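PDB 3W1Z: heat shock protein 16 from Schizosaccharomyces pombe, which probably acts as a small heat shock chaperone that binds unfolded proteins during stress, assembling into an oligomer of 16 subunits. Local coordinates for residues V21-R26 / R102-P107; P37-H42 / V50-P55; D46-D51 / L128-K133; L71-E76 / G98-T103. All coordinates share one frame; numbering follows the deposited sequence.

Interaction 1. Residues V21-R26 / R102-P107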
loop_
_atom_site.group_PDB
_atom_site.type_symbol
_atom_site.label_atom_id
_atom_site.label_comp_id
_atom_site.label_asym_id
_atom_site.label_seq_id
_atom_site.Cartn_x
_atom_site.Cartn_y
_atom_site.Cartn_z
ATOM N N VAL B 21 7.366 -10.589 14.189
ATOM C CA VAL B 21 6.449 -10.419 15.305
ATOM C C VAL B 21 7.160 -10.618 16.641
ATOM O O VAL B 21 6.687 -10.168 17.684
ATOM C CB VAL B 21 5.247 -11.386 15.181
ATOM C CG1 VAL B 21 5.612 -12.778 15.679
ATOM C CG2 VAL B 21 4.056 -10.847 15.935
ATOM N N SER B 22 8.311 -11.280 16.597
ATOM C CA SER B 22 9.102 -11.522 17.794
ATOM C C SER B 22 9.970 -10.321 18.132
ATOM O O SER B 22 9.810 -9.699 19.182
ATOM C CB SER B 22 9.989 -12.757 17.616
ATOM O OG SER B 22 9.212 -13.938 17.510
ATOM N N TYR B 23 10.896 -10.005 17.231
ATOM C CA TYR B 23 11.965 -9.058 17.529
ATOM C C TYR B 23 11.691 -7.584 17.215
ATOM O O TYR B 23 12.436 -6.717 17.670
ATOM C CB TYR B 23 13.241 -9.499 16.813
ATOM C CG TYR B 23 13.582 -10.954 17.034
ATOM C CD1 TYR B 23 13.860 -11.790 15.962
ATOM C CD2 TYR B 23 13.629 -11.490 18.314
ATOM C CE1 TYR B 23 14.171 -13.121 16.158
ATOM C CE2 TYR B 23 13.942 -12.819 18.521
ATOM C CZ TYR B 23 14.213 -13.629 17.439
ATOM O OH TYR B 23 14.526 -14.955 17.637
ATOM N N SER B 24 10.639 -7.282 16.459
ATOM C CA SER B 24 10.399 -5.892 16.065
ATOM C C SER B 24 9.908 -5.050 17.240
ATOM O O SER B 24 8.912 -5.390 17.880
ATOM C CB SER B 24 9.439 -5.790 14.874
ATOM O OG SER B 24 8.160 -6.304 15.191
ATOM N N PRO B 25 10.612 -3.942 17.519
ATOM C CA PRO B 25 10.394 -3.102 18.702
ATOM C C PRO B 25 9.010 -2.464 18.725
ATOM O O PRO B 25 8.424 -2.302 19.794
ATOM C CB PRO B 25 11.469 -2.019 18.561
ATOM C CG PRO B 25 11.746 -1.953 17.102
ATOM C CD PRO B 25 11.621 -3.364 16.614
ATOM N N ARG B 26 8.498 -2.112 17.552
ATOM C CA ARG B 26 7.189 -1.483 17.443
ATOM C C ARG B 26 6.057 -2.456 17.762
ATOM O O ARG B 26 4.957 -2.041 18.126
ATOM C CB ARG B 26 7.002 -0.900 16.042
ATOM C CG ARG B 26 7.852 -1.579 14.977
ATOM C CD ARG B 26 8.860 -0.607 14.383
ATOM N NE ARG B 26 10.115 -1.262 14.028
ATOM C CZ ARG B 26 10.777 -1.053 12.894
ATOM N NH1 ARG B 26 10.301 -0.207 11.990
ATOM N NH2 ARG B 26 11.915 -1.693 12.662
ATOM N N ARG B 102 12.938 -2.836 26.578
ATOM C CA ARG B 102 12.894 -3.604 25.344
ATOM C C ARG B 102 12.350 -4.995 25.633
ATOM O O ARG B 102 12.930 -5.751 26.414
ATOM C CB ARG B 102 14.287 -3.700 24.717
ATOM C CG ARG B 102 14.325 -4.419 23.373
ATOM C CD ARG B 102 13.600 -3.627 22.292
ATOM N NE ARG B 102 13.593 -4.327 21.010
ATOM C CZ ARG B 102 14.444 -4.086 20.018
ATOM N NH1 ARG B 102 15.377 -3.153 20.151
ATOM N NH2 ARG B 102 14.358 -4.774 18.888
ATOM N N THR B 103 11.229 -5.325 25.004
ATOM C CA THR B 103 10.631 -6.641 25.166
ATOM C C THR B 103 10.640 -7.384 23.841
ATOM O O THR B 103 10.197 -6.858 22.821
ATOM C CB THR B 103 9.180 -6.548 25.672
ATOM O OG1 THR B 103 9.128 -5.732 26.848
ATOM C CG2 THR B 103 8.642 -7.933 25.995
ATOM N N ILE B 104 11.162 -8.604 23.849
ATOM C CA ILE B 104 11.083 -9.455 22.671
ATOM C C ILE B 104 10.445 -10.794 23.017
ATOM O O ILE B 104 10.722 -11.375 24.066
ATOM C CB ILE B 104 12.463 -9.684 22.011
ATOM C CG1 ILE B 104 13.449 -10.306 23.004
ATOM C CG2 ILE B 104 13.014 -8.380 21.454
ATOM C CD1 ILE B 104 14.782 -10.679 22.384
ATOM N N THR B 105 9.571 -11.270 22.141
ATOM C CA THR B 105 8.979 -12.585 22.312
ATOM C C THR B 105 9.918 -13.605 21.692
ATOM O O THR B 105 10.185 -13.557 20.498
ATOM C CB THR B 105 7.608 -12.678 21.619
ATOM O OG1 THR B 105 6.736 -11.666 22.137
ATOM C CG2 THR B 105 6.987 -14.045 21.850
ATOM N N ILE B 106 10.435 -14.524 22.497
ATOM C CA ILE B 106 11.356 -15.522 21.969
ATOM C C ILE B 106 10.609 -16.728 21.398
ATOM O O ILE B 106 9.796 -17.348 22.082
ATOM C CB ILE B 106 12.419 -15.944 23.008
ATOM C CG1 ILE B 106 11.792 -16.117 24.391
ATOM C CG2 ILE B 106 13.529 -14.906 23.076
ATOM C CD1 ILE B 106 11.423 -17.542 24.722
ATOM N N PRO B 107 10.866 -17.043 20.120
ATOM C CA PRO B 107 10.168 -18.116 19.411
ATOM C C PRO B 107 10.861 -19.461 19.576
ATOM O O PRO B 107 11.154 -20.126 18.582
ATOM C CB PRO B 107 10.248 -17.670 17.943
ATOM C CG PRO B 107 11.230 -16.493 17.910
ATOM C CD PRO B 107 11.869 -16.402 19.258
#
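R102 opens the contact by reaching across to the C-terminal end of the helix that carries S22 and Y23. Its NH2 donates to Y23 O at 3.0 Å, in the plane of the guanidinium and almost in line with the carbonyl (C=O...N 176°). The chain reaches that carbonyl because CG runs anti to the backbone N and the next bond is bent (chi2 67°). P25 lies alongside, its CB 3.9 Å from R102 CZ and over one face of the flat group, so an edge bond and a ring carbon both help set how the guanidinium is turned; its NH1 forms a salt bridge with E94 of a neighbouring subunit. Two residues on, I104 presents CB to the edge of the Y23 ring, 4.3 Å from CD2, while its CG2 touches Y23 CA. T105 uses its backbone: the N-H makes a weak bond to S22 O at 3.4 Å. The hydroxyls turn elsewhere, S22 OG to S18 O and T105 OG1 to N28 ND2. P107 closes the segment, its CG 3.3 Å from S22 OG and its CD 3.4 Å from Y23 OH, with the tyrosine side chain crossing it at about a right angle. The end of helix 11-23 thus lies on strand 98-105, an outer strand of its sheet within the chain, and also meets strand 39-43 through Y23, which rests on V41.

Interaction 2. Residues P37-H42 / V50-P55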
loop_
_atom_site.group_PDB
_atom_site.type_symbol
_atom_site.label_atom_id
_atom_site.label_comp_id
_atom_site.label_asym_id
_atom_site.label_seq_id
_atom_site.Cartn_x
_atom_site.Cartn_y
_atom_site.Cartn_z
ATOM N N PRO B 37 16.779 0.257 23.077
ATOM C CA PRO B 37 18.163 -0.148 22.800
ATOM C C PRO B 37 18.292 -1.063 21.583
ATOM O O PRO B 37 17.409 -1.880 21.324
ATOM C CB PRO B 37 18.573 -0.892 24.078
ATOM C CG PRO B 37 17.289 -1.264 24.748
ATOM C CD PRO B 37 16.340 -0.163 24.418
ATOM N N SER B 38 19.390 -0.917 20.846
ATOM C CA SER B 38 19.649 -1.738 19.666
ATOM C C SER B 38 20.073 -3.147 20.062
ATOM O O SER B 38 20.898 -3.326 20.958
ATOM C CB SER B 38 20.726 -1.098 18.790
ATOM O OG SER B 38 20.263 0.111 18.216
ATOM N N ILE B 39 19.509 -4.146 19.391
ATOM C CA ILE B 39 19.800 -5.535 19.731
ATOM C C ILE B 39 20.159 -6.414 18.534
ATOM O O ILE B 39 19.724 -6.173 17.407
ATOM C CB ILE B 39 18.628 -6.205 20.489
ATOM C CG1 ILE B 39 17.418 -6.377 19.569
ATOM C CG2 ILE B 39 18.260 -5.412 21.737
ATOM C CD1 ILE B 39 16.291 -7.166 20.193
ATOM N N ASP B 40 20.966 -7.434 18.803
ATOM C CA ASP B 40 21.240 -8.494 17.842
ATOM C C ASP B 40 20.768 -9.811 18.439
ATOM O O ASP B 40 21.101 -10.136 19.576
ATOM C CB ASP B 40 22.737 -8.578 17.540
ATOM C CG ASP B 40 23.176 -7.598 16.471
ATOM O OD1 ASP B 40 22.369 -6.722 16.098
ATOM O OD2 ASP B 40 24.334 -7.700 16.013
ATOM N N VAL B 41 19.980 -10.566 17.681
ATOM C CA VAL B 41 19.522 -11.867 18.148
ATOM C C VAL B 41 20.141 -12.981 17.316
ATOM O O VAL B 41 20.036 -12.983 16.089
ATOM C CB VAL B 41 17.988 -11.988 18.103
ATOM C CG1 VAL B 41 17.548 -13.316 18.701
ATOM C CG2 VAL B 41 17.343 -10.831 18.846
ATOM N N HIS B 42 20.797 -13.922 17.988
ATOM C CA HIS B 42 21.403 -15.059 17.310
ATOM C C HIS B 42 20.837 -16.363 17.848
ATOM O O HIS B 42 20.596 -16.494 19.047
ATOM C CB HIS B 42 22.921 -15.045 17.482
ATOM C CG HIS B 42 23.593 -13.880 16.814
ATOM N ND1 HIS B 42 23.512 -12.602 17.304
ATOM C CD2 HIS B 42 24.349 -13.821 15.693
ATOM C CE1 HIS B 42 24.197 -11.788 16.508
ATOM N NE2 HIS B 42 24.711 -12.502 15.531
ATOM N N VAL B 50 21.095 -12.894 23.013
ATOM C CA VAL B 50 20.635 -11.545 22.717
ATOM C C VAL B 50 21.665 -10.520 23.176
ATOM O O VAL B 50 22.023 -10.469 24.353
ATOM C CB VAL B 50 19.288 -11.240 23.397
ATOM C CG1 VAL B 50 18.850 -9.816 23.093
ATOM C CG2 VAL B 50 18.229 -12.235 22.947
ATOM N N ASP B 51 22.145 -9.711 22.237
ATOM C CA ASP B 51 23.129 -8.679 22.536
ATOM C C ASP B 51 22.491 -7.296 22.491
ATOM O O ASP B 51 22.046 -6.842 21.440
ATOM C CB ASP B 51 24.297 -8.758 21.554
ATOM C CG ASP B 51 25.097 -10.036 21.704
ATOM O OD1 ASP B 51 25.525 -10.341 22.838
ATOM O OD2 ASP B 51 25.288 -10.741 20.692
ATOM N N VAL B 52 22.457 -6.636 23.645
ATOM C CA VAL B 52 21.797 -5.347 23.797
ATOM C C VAL B 52 22.824 -4.257 24.088
ATOM O O VAL B 52 23.668 -4.412 24.967
ATOM C CB VAL B 52 20.784 -5.392 24.956
ATOM C CG1 VAL B 52 19.924 -4.139 24.967
ATOM C CG2 VAL B 52 19.918 -6.637 24.852
ATOM N N GLU B 53 22.743 -3.147 23.361
ATOM C CA GLU B 53 23.709 -2.067 23.532
ATOM C C GLU B 53 23.256 -1.069 24.591
ATOM O O GLU B 53 22.240 -0.391 24.430
ATOM C CB GLU B 53 23.960 -1.351 22.204
ATOM C CG GLU B 53 24.672 -2.205 21.169
ATOM C CD GLU B 53 24.949 -1.452 19.882
ATOM O OE1 GLU B 53 24.342 -0.380 19.675
ATOM O OE2 GLU B 53 25.776 -1.932 19.079
ATOM N N LEU B 54 24.020 -0.986 25.676
ATOM C CA LEU B 54 23.699 -0.082 26.775
ATOM C C LEU B 54 24.917 0.724 27.231
ATOM O O LEU B 54 25.384 0.556 28.358
ATOM C CB LEU B 54 23.136 -0.874 27.959
ATOM C CG LEU B 54 21.845 -1.662 27.726
ATOM C CD1 LEU B 54 21.496 -2.498 28.950
ATOM C CD2 LEU B 54 20.705 -0.721 27.375
ATOM N N PRO B 55 25.439 1.602 26.356
ATOM C CA PRO B 55 26.595 2.418 26.745
ATOM C C PRO B 55 26.225 3.478 27.781
ATOM O O PRO B 55 25.182 4.118 27.661
ATOM C CB PRO B 55 27.012 3.079 25.430
ATOM C CG PRO B 55 25.755 3.158 24.642
ATOM C CD PRO B 55 24.969 1.927 24.998
HETATM O O HOH W 1 21.053 0.933 21.817
HETATM O O HOH W 2 26.339 -9.072 18.475
#
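I39 and V52 lie side by side and point the same way, with CG2 of I39 3.7 Å from CG2 of V52. The other branch of V52, CG1, stands anti to its backbone N (chi1 -170°), which carries it to P37 CB at 3.6 Å; L54 CD2 meets that same proline carbon at 3.9 Å. V41 and V50 extend the apolar face more loosely, their CG2 atoms 4.4 Å apart. D40 and D51 project from the other face. Their carboxylates diverge, OD2 of D40 lying 5.7 Å from OD2 of D51, and a water donates to D51 OD2 and weakly to D40 OD2. Any repulsion is probably eased by R81 of a neighbouring subunit, in a salt bridge with D51 OD2; T125 OG1 bonds D51 OD1, and R95 N of that subunit donates to D40 OD1. Backbone bonds join D40 and D51 both ways, D51 N to D40 O nearly straight (175°), and E53 N bonds S38 O. This is the antiparallel hairpin 39-43/47-53 of the alpha-crystallin domain, whose outer strand pairs through D40, V41 and H42 with a strand of that subunit, as in the strand-exchange dimers of related small heat shock proteins.

Interaction 3. Residues D46-D51 / L128-K133; sequences DTVSVD and LPKVEK
V48 and L128 form the hydrogen-bonded pair here: V48 N donates to L128 O, and L128 N returns a straighter bond to V48 O (176° at the hydrogen), both at 2.9 Å. Their side chains cross obliquely on the same face of the sheet. V48 CG1 sits between its backbone N and carbonyl carbon (chi1 48°), a turn that brings it to 3.6 Å from L128 CB, while L128 CD1 lies 3.6 Å from V48 O. On the other face T47 lays CG2 against P129 CA at 3.8 Å. Because these two form a non-hydrogen-bonded pair, the proline's missing N-H costs no bond to the opposite strand. Pairing then continues just past the strand end, where K130 N donates to D46 O at 2.8 Å, in the carbonyl plane.

The K130 side chain stays close to that carbonyl group, CE being 3.6 Å from D46 C. A bend at chi3 (-52°) sends NZ on to E43 OE2 in a salt bridge and to G44 O in a hydrogen bond; the D46 carboxylate is no partner, its OD2 lying 6.9 Å from K130 NZ. A leucine in place of K130 would probably take this opposite charge from E43 and this donor from G44 O, so that the turn between strands 39-43 and 47-53 would be less firmly tied. Further out, L128 packs on I110 and I115, V48 on V41, and the P129 backbone bonds to D111. The chemistry therefore changes along the contact, from apolar packing beside V48 and L128 to backbone bonding and one lysine charge at the more exposed end.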
loop_
_atom_site.group_PDB
_atom_site.type_symbol
_atom_site.label_atom_id
_atom_site.label_comp_id
_atom_site.label_asym_id
_atom_site.label_seq_id
_atom_site.Cartn_x
_atom_site.Cartn_y
_atom_site.Cartn_z
ATOM N N ASP B 46 21.181 -24.915 19.594
ATOM C CA ASP B 46 21.289 -25.207 21.018
ATOM C C ASP B 46 20.822 -24.055 21.915
ATOM O O ASP B 46 19.892 -24.221 22.699
ATOM C CB ASP B 46 22.712 -25.644 21.358
ATOM C CG ASP B 46 23.106 -26.924 20.646
ATOM O OD1 ASP B 46 22.929 -28.012 21.233
ATOM O OD2 ASP B 46 23.574 -26.843 19.492
ATOM N N THR B 47 21.481 -22.903 21.826
ATOM C CA THR B 47 21.074 -21.741 22.620
ATOM C C THR B 47 20.569 -20.586 21.760
ATOM O O THR B 47 20.579 -20.657 20.531
ATOM C CB THR B 47 22.232 -21.212 23.489
ATOM O OG1 THR B 47 23.365 -20.926 22.658
ATOM C CG2 THR B 47 22.627 -22.233 24.541
ATOM N N VAL B 48 20.131 -19.520 22.424
ATOM C CA VAL B 48 19.813 -18.264 21.751
ATOM C C VAL B 48 20.379 -17.088 22.545
ATOM O O VAL B 48 20.116 -16.944 23.742
ATOM C CB VAL B 48 18.293 -18.081 21.501
ATOM C CG1 VAL B 48 17.489 -18.386 22.751
ATOM C CG2 VAL B 48 17.999 -16.673 21.000
ATOM N N SER B 49 21.171 -16.261 21.873
ATOM C CA SER B 49 21.841 -15.143 22.522
ATOM C C SER B 49 21.288 -13.800 22.060
ATOM O O SER B 49 21.039 -13.591 20.870
ATOM C CB SER B 49 23.348 -15.205 22.261
ATOM O OG SER B 49 23.624 -15.187 20.872
ATOM N N VAL B 50 21.095 -12.894 23.013
ATOM C CA VAL B 50 20.635 -11.545 22.717
ATOM C C VAL B 50 21.665 -10.520 23.176
ATOM O O VAL B 50 22.023 -10.469 24.353
ATOM C CB VAL B 50 19.288 -11.240 23.397
ATOM C CG1 VAL B 50 18.850 -9.816 23.093
ATOM C CG2 VAL B 50 18.229 -12.235 22.947
ATOM N N ASP B 51 22.145 -9.711 22.237
ATOM C CA ASP B 51 23.129 -8.679 22.536
ATOM C C ASP B 51 22.491 -7.296 22.491
ATOM O O ASP B 51 22.046 -6.842 21.440
ATOM C CB ASP B 51 24.297 -8.758 21.554
ATOM C CG ASP B 51 25.097 -10.036 21.704
ATOM O OD1 ASP B 51 25.525 -10.341 22.838
ATOM O OD2 ASP B 51 25.288 -10.741 20.692
ATOM N N LEU B 128 19.793 -17.747 26.525
ATOM C CA LEU B 128 18.679 -18.633 26.833
ATOM C C LEU B 128 18.891 -19.995 26.177
ATOM O O LEU B 128 18.829 -20.118 24.955
ATOM C CB LEU B 128 17.351 -18.023 26.371
ATOM C CG LEU B 128 17.008 -16.599 26.826
ATOM C CD1 LEU B 128 17.552 -15.557 25.854
ATOM C CD2 LEU B 128 15.507 -16.435 27.001
ATOM N N PRO B 129 19.160 -21.025 26.992
ATOM C CA PRO B 129 19.385 -22.371 26.461
ATOM C C PRO B 129 18.088 -22.985 25.950
ATOM O O PRO B 129 17.085 -22.935 26.658
ATOM C CB PRO B 129 19.896 -23.156 27.679
ATOM C CG PRO B 129 19.899 -22.183 28.843
ATOM C CD PRO B 129 19.047 -21.026 28.457
ATOM N N LYS B 130 18.110 -23.575 24.761
ATOM C CA LYS B 130 16.914 -24.212 24.223
ATOM C C LYS B 130 16.876 -25.694 24.561
ATOM O O LYS B 130 17.888 -26.390 24.476
ATOM C CB LYS B 130 16.822 -24.040 22.706
ATOM C CG LYS B 130 16.657 -22.608 22.234
ATOM C CD LYS B 130 16.594 -22.553 20.717
ATOM C CE LYS B 130 17.771 -23.288 20.100
ATOM N NZ LYS B 130 17.785 -23.189 18.615
ATOM N N VAL B 131 15.699 -26.168 24.950
ATOM C CA VAL B 131 15.476 -27.592 25.143
ATOM C C VAL B 131 14.476 -28.083 24.097
ATOM O O VAL B 131 13.496 -27.401 23.797
ATOM C CB VAL B 131 14.985 -27.906 26.576
ATOM C CG1 VAL B 131 16.046 -27.514 27.591
ATOM C CG2 VAL B 131 13.677 -27.187 26.872
ATOM N N GLU B 132 14.744 -29.249 23.519
ATOM C CA GLU B 132 13.863 -29.807 22.498
ATOM C C GLU B 132 12.473 -30.092 23.049
ATOM O O GLU B 132 11.476 -29.570 22.546
ATOM C CB GLU B 132 14.464 -31.076 21.890
ATOM C CG GLU B 132 13.450 -31.998 21.230
ATOM C CD GLU B 132 13.065 -33.166 22.119
ATOM O OE1 GLU B 132 13.954 -33.693 22.821
ATOM O OE2 GLU B 132 11.874 -33.544 22.128
ATOM N N LYS B 133 12.416 -30.915 24.091
ATOM C CA LYS B 133 11.146 -31.275 24.697
ATOM C C LYS B 133 10.782 -30.263 25.759
ATOM O O LYS B 133 11.556 -30.032 26.695
ATOM C CB LYS B 133 11.208 -32.668 25.317
ATOM C CG LYS B 133 9.896 -33.102 25.953
ATOM C CD LYS B 133 8.763 -33.003 24.943
ATOM C CE LYS B 133 7.470 -32.546 25.593
ATOM N NZ LYS B 133 6.450 -32.232 24.562
#

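Interaction 4. Residues L71-E76 / G98-T103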
loop_
_atom_site.group_PDB
_atom_site.type_symbol
_atom_site.label_atom_id
_atom_site.label_comp_id
_atom_site.label_asym_id
_atom_site.label_seq_id
_atom_site.Cartn_x
_atom_site.Cartn_y
_atom_site.Cartn_z
ATOM N N LEU B 71 11.136 -12.039 26.850
ATOM C CA LEU B 71 12.291 -11.492 27.551
ATOM C C LEU B 71 12.245 -9.968 27.568
ATOM O O LEU B 71 12.049 -9.330 26.530
ATOM C CB LEU B 71 13.588 -11.966 26.893
ATOM C CG LEU B 71 14.890 -11.558 27.585
ATOM C CD1 LEU B 71 15.028 -12.262 28.928
ATOM C CD2 LEU B 71 16.091 -11.845 26.693
ATOM N N THR B 72 12.429 -9.391 28.751
ATOM C CA THR B 72 12.402 -7.943 28.914
ATOM C C THR B 72 13.682 -7.416 29.555
ATOM O O THR B 72 14.102 -7.881 30.619
ATOM C CB THR B 72 11.195 -7.488 29.759
ATOM O OG1 THR B 72 9.978 -7.819 29.078
ATOM C CG2 THR B 72 11.241 -5.984 29.994
ATOM N N ILE B 73 14.300 -6.446 28.886
ATOM C CA ILE B 73 15.452 -5.742 29.427
ATOM C C ILE B 73 15.052 -4.299 29.679
ATOM O O ILE B 73 14.672 -3.591 28.751
ATOM C CB ILE B 73 16.638 -5.740 28.444
ATOM C CG1 ILE B 73 17.009 -7.167 28.029
ATOM C CG2 ILE B 73 17.828 -5.017 29.052
ATOM C CD1 ILE B 73 16.380 -7.610 26.721
ATOM N N SER B 74 15.133 -3.854 30.927
ATOM C CA SER B 74 14.732 -2.487 31.238
ATOM C C SER B 74 15.723 -1.787 32.156
ATOM O O SER B 74 16.609 -2.419 32.726
ATOM C CB SER B 74 13.322 -2.450 31.833
ATOM O OG SER B 74 13.258 -3.175 33.045
ATOM N N GLY B 75 15.578 -0.475 32.284
ATOM C CA GLY B 75 16.501 0.297 33.091
ATOM C C GLY B 75 16.458 1.782 32.805
ATOM O O GLY B 75 15.450 2.313 32.340
ATOM N N GLU B 76 17.567 2.454 33.090
ATOM C CA GLU B 76 17.636 3.901 32.969
ATOM C C GLU B 76 18.978 4.332 32.390
ATOM O O GLU B 76 20.017 3.756 32.716
ATOM C CB GLU B 76 17.440 4.532 34.347
ATOM C CG GLU B 76 17.156 6.021 34.339
ATOM C CD GLU B 76 16.946 6.567 35.738
ATOM O OE1 GLU B 76 17.717 6.189 36.646
ATOM O OE2 GLU B 76 16.005 7.365 35.933
ATOM N N GLY B 98 17.235 8.722 29.390
ATOM C CA GLY B 98 15.928 8.424 29.941
ATOM C C GLY B 98 15.835 6.979 30.383
ATOM O O GLY B 98 16.848 6.296 30.531
ATOM N N SER B 99 14.610 6.512 30.595
ATOM C CA SER B 99 14.375 5.115 30.921
ATOM C C SER B 99 14.241 4.310 29.635
ATOM O O SER B 99 13.670 4.787 28.655
ATOM C CB SER B 99 13.111 4.970 31.767
ATOM O OG SER B 99 12.002 5.578 31.129
ATOM N N PHE B 100 14.776 3.095 29.637
ATOM C CA PHE B 100 14.662 2.223 28.476
ATOM C C PHE B 100 13.959 0.917 28.824
ATOM O O PHE B 100 14.120 0.388 29.923
ATOM C CB PHE B 100 16.039 1.942 27.860
ATOM C CG PHE B 100 16.958 1.142 28.745
ATOM C CD1 PHE B 100 17.838 1.777 29.605
ATOM C CD2 PHE B 100 16.956 -0.245 28.703
ATOM C CE1 PHE B 100 18.691 1.046 30.414
ATOM C CE2 PHE B 100 17.800 -0.981 29.511
ATOM C CZ PHE B 100 18.670 -0.336 30.367
ATOM N N SER B 101 13.165 0.414 27.885
ATOM C CA SER B 101 12.586 -0.915 28.008
ATOM C C SER B 101 12.520 -1.578 26.639
ATOM O O SER B 101 12.106 -0.960 25.657
ATOM C CB SER B 101 11.193 -0.849 28.638
ATOM O OG SER B 101 10.780 -2.123 29.100
ATOM N N ARG B 102 12.938 -2.836 26.578
ATOM C CA ARG B 102 12.894 -3.604 25.344
ATOM C C ARG B 102 12.350 -4.995 25.633
ATOM O O ARG B 102 12.930 -5.751 26.414
ATOM C CB ARG B 102 14.287 -3.700 24.717
ATOM C CG ARG B 102 14.325 -4.419 23.373
ATOM C CD ARG B 102 13.600 -3.627 22.292
ATOM N NE ARG B 102 13.593 -4.327 21.010
ATOM C CZ ARG B 102 14.444 -4.086 20.018
ATOM N NH1 ARG B 102 15.377 -3.153 20.151
ATOM N NH2 ARG B 102 14.358 -4.774 18.888
ATOM N N THR B 103 11.229 -5.325 25.004
ATOM C CA THR B 103 10.631 -6.641 25.166
ATOM C C THR B 103 10.640 -7.384 23.841
ATOM O O THR B 103 10.197 -6.858 22.821
ATOM C CB THR B 103 9.180 -6.548 25.672
ATOM O OG1 THR B 103 9.128 -5.732 26.848
ATOM C CG2 THR B 103 8.642 -7.933 25.995
#
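Strands 71-76 and 98-103 run antiparallel at 178° with axes 4.5 Å apart, I73 with R102 and G75 with F100 forming hydrogen-bonded pairs of two N-H...O bonds each, all at 2.9 Å. In the F100 N to G75 O bond the donor stands 48° out of the carbonyl plane. F100 takes chi1 66°, with CG between its backbone N and carbonyl carbon, and this folds the ring over the opposite strand. G75 CA lies 3.8 Å from the ring centroid over one face, a CH-pi contact, and CE1 of F100 approaches E76 N to 3.2 Å. Two features call for glycine at G75: a CB would collide with F100 CZ, and the backbone angles would press it against the preceding carbonyl. F100 CE2 touches I73 CG2 at 4.1 Å, while L54, just past the end of strand 47-53, packs on the ring. A serine in place of F100 would probably leave the G75 backbone without its aromatic cover and I73 and L54 without a shared apolar neighbour. The other face of the sheet, with T72, S74, S101 and T103, carries hydroxyls. T72 OG1 and T103 OG1 share a hydrogen bond at 3.2 Å, and S101 OG rests 3.7 Å from S74 CB. The pairing has two chemistries, a largely apolar face with F100, I73 and the R102 chain, and a face of hydroxyls and the exposed E76.

How the interactions relate
Interactions 2, 3 and 4 are strand pairings within the two sheets of the alpha-crystallin domain, whereas interaction 1 lays the end of a helix on the edge strand 98-105 of one sheet. Interactions 2 and 3 share strand 47-53, pairing it with a different neighbour each; the first is buried, the second runs out to an exposed, charged end. Interactions 1 and 4 share R102 and are partly buried, with P107 and E76 as their exposed residues. Apolar side chains bridge the sheets: L54 CD2 lies 3.6 Å from F100 CE2, and I104 CD1 3.8 Å from V50 CG2. Carboxylates mark interaction 2, where a neighbouring subunit meets them, while hydroxyls line one face of interaction 4.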